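Long-range contact in putative metal-dependent hydrolase (Bacillus subtilis, PDB 6KNS), which binds two zinc ions in a metallo-beta-lactamase fold and is probably a metal-dependent hydrolase, perhaps related to the short-form tRNA 3'-processing endoribonucleases: residues 65-70 against 138-143. Numbering follows the deposited sequence.
Sequences HYHHDH and TIHPVT. With ZN (zinc ion), chain H; ZN (zinc ion), chain G.
His65 and His140 reach the same zinc ion through their NE2 atoms, each at 2.3 Å, and their rings meet as an offset edge-to-face pair, the edge of His140 toward the face of His65 with planes at 89°. A chi1 of 70° puts CG of His65 between its backbone N and carbonyl carbon, and the ring edge then meets CG2 of Val142. At Tyr66 the backbone is joined to the other loop by water, which accepts from Tyr66 N and donates to Thr143 O at 2.7 Å. His67 binds the same zinc through ND1 rather than NE2, at 2.1 Å; Val142 CG2 sits 3.7 Å from the His67 ring centroid, a CH-pi contact over one face. The His67 and His140 rings meet rim to rim, their metal-bound ND1 and NE2 being 3.2 Å apart without a hydrogen bond. Residues 65-70 form the HxHxDH signature of the metallo-beta-lactamase superfamily, in which one short segment serves both metals and distant loops complete each site: here His140 and the bridging Asp161 for the first. His140 ND1 has its polar partner at Gly194. Further on, Asp69 OD2 and His70 NE2 bind the second zinc together with Asp161 and His217, while Asp40 holds His70 ND1 by a hydrogen bond.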
loop_
_atom_site.group_PDB
_atom_site.type_symbol
_atom_site.label_atom_id
_atom_site.label_comp_id
_atom_site.label_asym_id
_atom_site.label_seq_id
_atom_site.Cartn_x
_atom_site.Cartn_y
_atom_site.Cartn_z
ATOM N N HIS A 65 -11.893 -9.918 3.654
ATOM C CA HIS A 65 -12.647 -8.849 4.271
ATOM C C HIS A 65 -12.046 -7.495 3.921
ATOM O O HIS A 65 -10.991 -7.434 3.268
ATOM C CB HIS A 65 -12.764 -9.037 5.782
ATOM C CG HIS A 65 -11.495 -8.861 6.576
ATOM N ND1 HIS A 65 -10.385 -9.667 6.421
ATOM C CD2 HIS A 65 -11.223 -8.042 7.628
ATOM C CE1 HIS A 65 -9.480 -9.324 7.328
ATOM N NE2 HIS A 65 -9.961 -8.339 8.068
ATOM N N TYR A 66 -12.708 -6.418 4.330
ATOM C CA TYR A 66 -12.350 -5.106 3.839
ATOM C C TYR A 66 -11.618 -4.191 4.819
ATOM O O TYR A 66 -11.566 -2.978 4.623
ATOM C CB TYR A 66 -13.613 -4.418 3.326
ATOM C CG TYR A 66 -14.320 -5.177 2.181
ATOM C CD1 TYR A 66 -13.775 -5.185 0.914
ATOM C CD2 TYR A 66 -15.506 -5.831 2.369
ATOM C CE1 TYR A 66 -14.380 -5.820 -0.134
ATOM C CE2 TYR A 66 -16.155 -6.494 1.284
ATOM C CZ TYR A 66 -15.562 -6.493 0.049
ATOM O OH TYR A 66 -16.116 -7.082 -1.064
ATOM N N HIS A 67 -10.972 -4.767 5.814
ATOM C CA HIS A 67 -10.046 -4.014 6.675
ATOM C C HIS A 67 -8.855 -3.550 5.811
ATOM O O HIS A 67 -8.419 -4.283 4.918
ATOM C CB HIS A 67 -9.546 -4.908 7.824
ATOM C CG HIS A 67 -10.363 -4.843 9.074
ATOM N ND1 HIS A 67 -10.271 -5.796 10.074
ATOM C CD2 HIS A 67 -11.227 -3.898 9.532
ATOM C CE1 HIS A 67 -11.071 -5.456 11.079
ATOM N NE2 HIS A 67 -11.664 -4.309 10.773
ATOM N N HIS A 68 -8.330 -2.353 6.100
ATOM C CA HIS A 68 -7.246 -1.722 5.323
ATOM C C HIS A 68 -6.055 -2.615 5.066
ATOM O O HIS A 68 -5.499 -2.665 3.960
ATOM C CB HIS A 68 -6.713 -0.491 6.050
ATOM C CG HIS A 68 -7.718 0.575 6.239
ATOM N ND1 HIS A 68 -8.424 1.140 5.192
ATOM C CD2 HIS A 68 -8.156 1.183 7.374
ATOM C CE1 HIS A 68 -9.233 2.073 5.681
ATOM N NE2 HIS A 68 -9.093 2.105 6.996
ATOM N N ASP A 69 -5.644 -3.340 6.090
ATOM C CA ASP A 69 -4.494 -4.243 5.943
ATOM C C ASP A 69 -4.711 -5.466 5.037
ATOM O O ASP A 69 -3.757 -6.210 4.768
ATOM C CB ASP A 69 -3.931 -4.632 7.311
ATOM C CG ASP A 69 -4.931 -5.397 8.158
ATOM O OD1 ASP A 69 -6.077 -4.952 8.223
ATOM O OD2 ASP A 69 -4.555 -6.417 8.758
ATOM N N HIS A 70 -5.918 -5.626 4.498
ATOM C CA HIS A 70 -6.204 -6.664 3.503
ATOM C C HIS A 70 -6.595 -6.139 2.109
ATOM O O HIS A 70 -6.720 -6.934 1.179
ATOM C CB HIS A 70 -7.313 -7.579 4.044
ATOM C CG HIS A 70 -6.900 -8.287 5.295
ATOM N ND1 HIS A 70 -6.596 -9.632 5.332
ATOM C CD2 HIS A 70 -6.639 -7.800 6.528
ATOM C CE1 HIS A 70 -6.189 -9.937 6.557
ATOM N NE2 HIS A 70 -6.229 -8.841 7.307
ATOM N N THR A 138 -16.021 -15.711 9.913
ATOM C CA THR A 138 -15.169 -15.651 11.103
ATOM C C THR A 138 -15.821 -14.778 12.194
ATOM O O THR A 138 -16.813 -14.107 11.952
ATOM C CB THR A 138 -13.771 -15.130 10.750
ATOM O OG1 THR A 138 -13.838 -13.775 10.276
ATOM C CG2 THR A 138 -13.108 -16.035 9.656
ATOM N N ILE A 139 -15.256 -14.801 13.391
ATOM C CA ILE A 139 -15.691 -13.919 14.447
ATOM C C ILE A 139 -14.713 -12.765 14.409
ATOM O O ILE A 139 -13.558 -12.920 14.784
ATOM C CB ILE A 139 -15.695 -14.593 15.803
ATOM C CG1 ILE A 139 -16.430 -15.946 15.722
ATOM C CG2 ILE A 139 -16.318 -13.653 16.836
ATOM C CD1 ILE A 139 -16.868 -16.499 17.096
ATOM N N HIS A 140 -15.166 -11.622 13.888
ATOM C CA HIS A 140 -14.279 -10.489 13.647
ATOM C C HIS A 140 -15.099 -9.184 13.681
ATOM O O HIS A 140 -16.298 -9.219 13.491
ATOM C CB HIS A 140 -13.599 -10.694 12.294
ATOM C CG HIS A 140 -12.337 -9.933 12.137
ATOM N ND1 HIS A 140 -11.310 -10.025 13.047
ATOM C CD2 HIS A 140 -11.929 -9.052 11.188
ATOM C CE1 HIS A 140 -10.318 -9.241 12.663
ATOM N NE2 HIS A 140 -10.670 -8.641 11.543
ATOM N N PRO A 141 -14.474 -8.037 13.989
ATOM C CA PRO A 141 -15.324 -6.849 14.091
ATOM C C PRO A 141 -15.959 -6.368 12.794
ATOM O O PRO A 141 -16.777 -5.492 12.864
ATOM C CB PRO A 141 -14.380 -5.755 14.643
ATOM C CG PRO A 141 -13.110 -6.429 15.005
ATOM C CD PRO A 141 -13.095 -7.799 14.434
ATOM N N VAL A 142 -15.511 -6.835 11.622
ATOM C CA VAL A 142 -16.246 -6.659 10.366
ATOM C C VAL A 142 -16.461 -8.033 9.764
ATOM O O VAL A 142 -15.791 -8.993 10.132
ATOM C CB VAL A 142 -15.531 -5.743 9.332
ATOM C CG1 VAL A 142 -15.420 -4.281 9.849
ATOM C CG2 VAL A 142 -14.151 -6.305 8.900
ATOM N N THR A 143 -17.410 -8.133 8.844
ATOM C CA THR A 143 -17.689 -9.360 8.137
ATOM C C THR A 143 -16.414 -9.888 7.504
ATOM O O THR A 143 -15.675 -9.155 6.832
ATOM C CB THR A 143 -18.740 -9.113 7.035
ATOM O OG1 THR A 143 -19.887 -8.561 7.649
ATOM C CG2 THR A 143 -19.143 -10.382 6.324
HETATM ZN ZN ZN H . -9.254 -7.640 10.100
HETATM ZN ZN ZN G . -6.223 -8.208 9.389
HETATM O O HOH W 1 -15.337 -6.727 5.652
#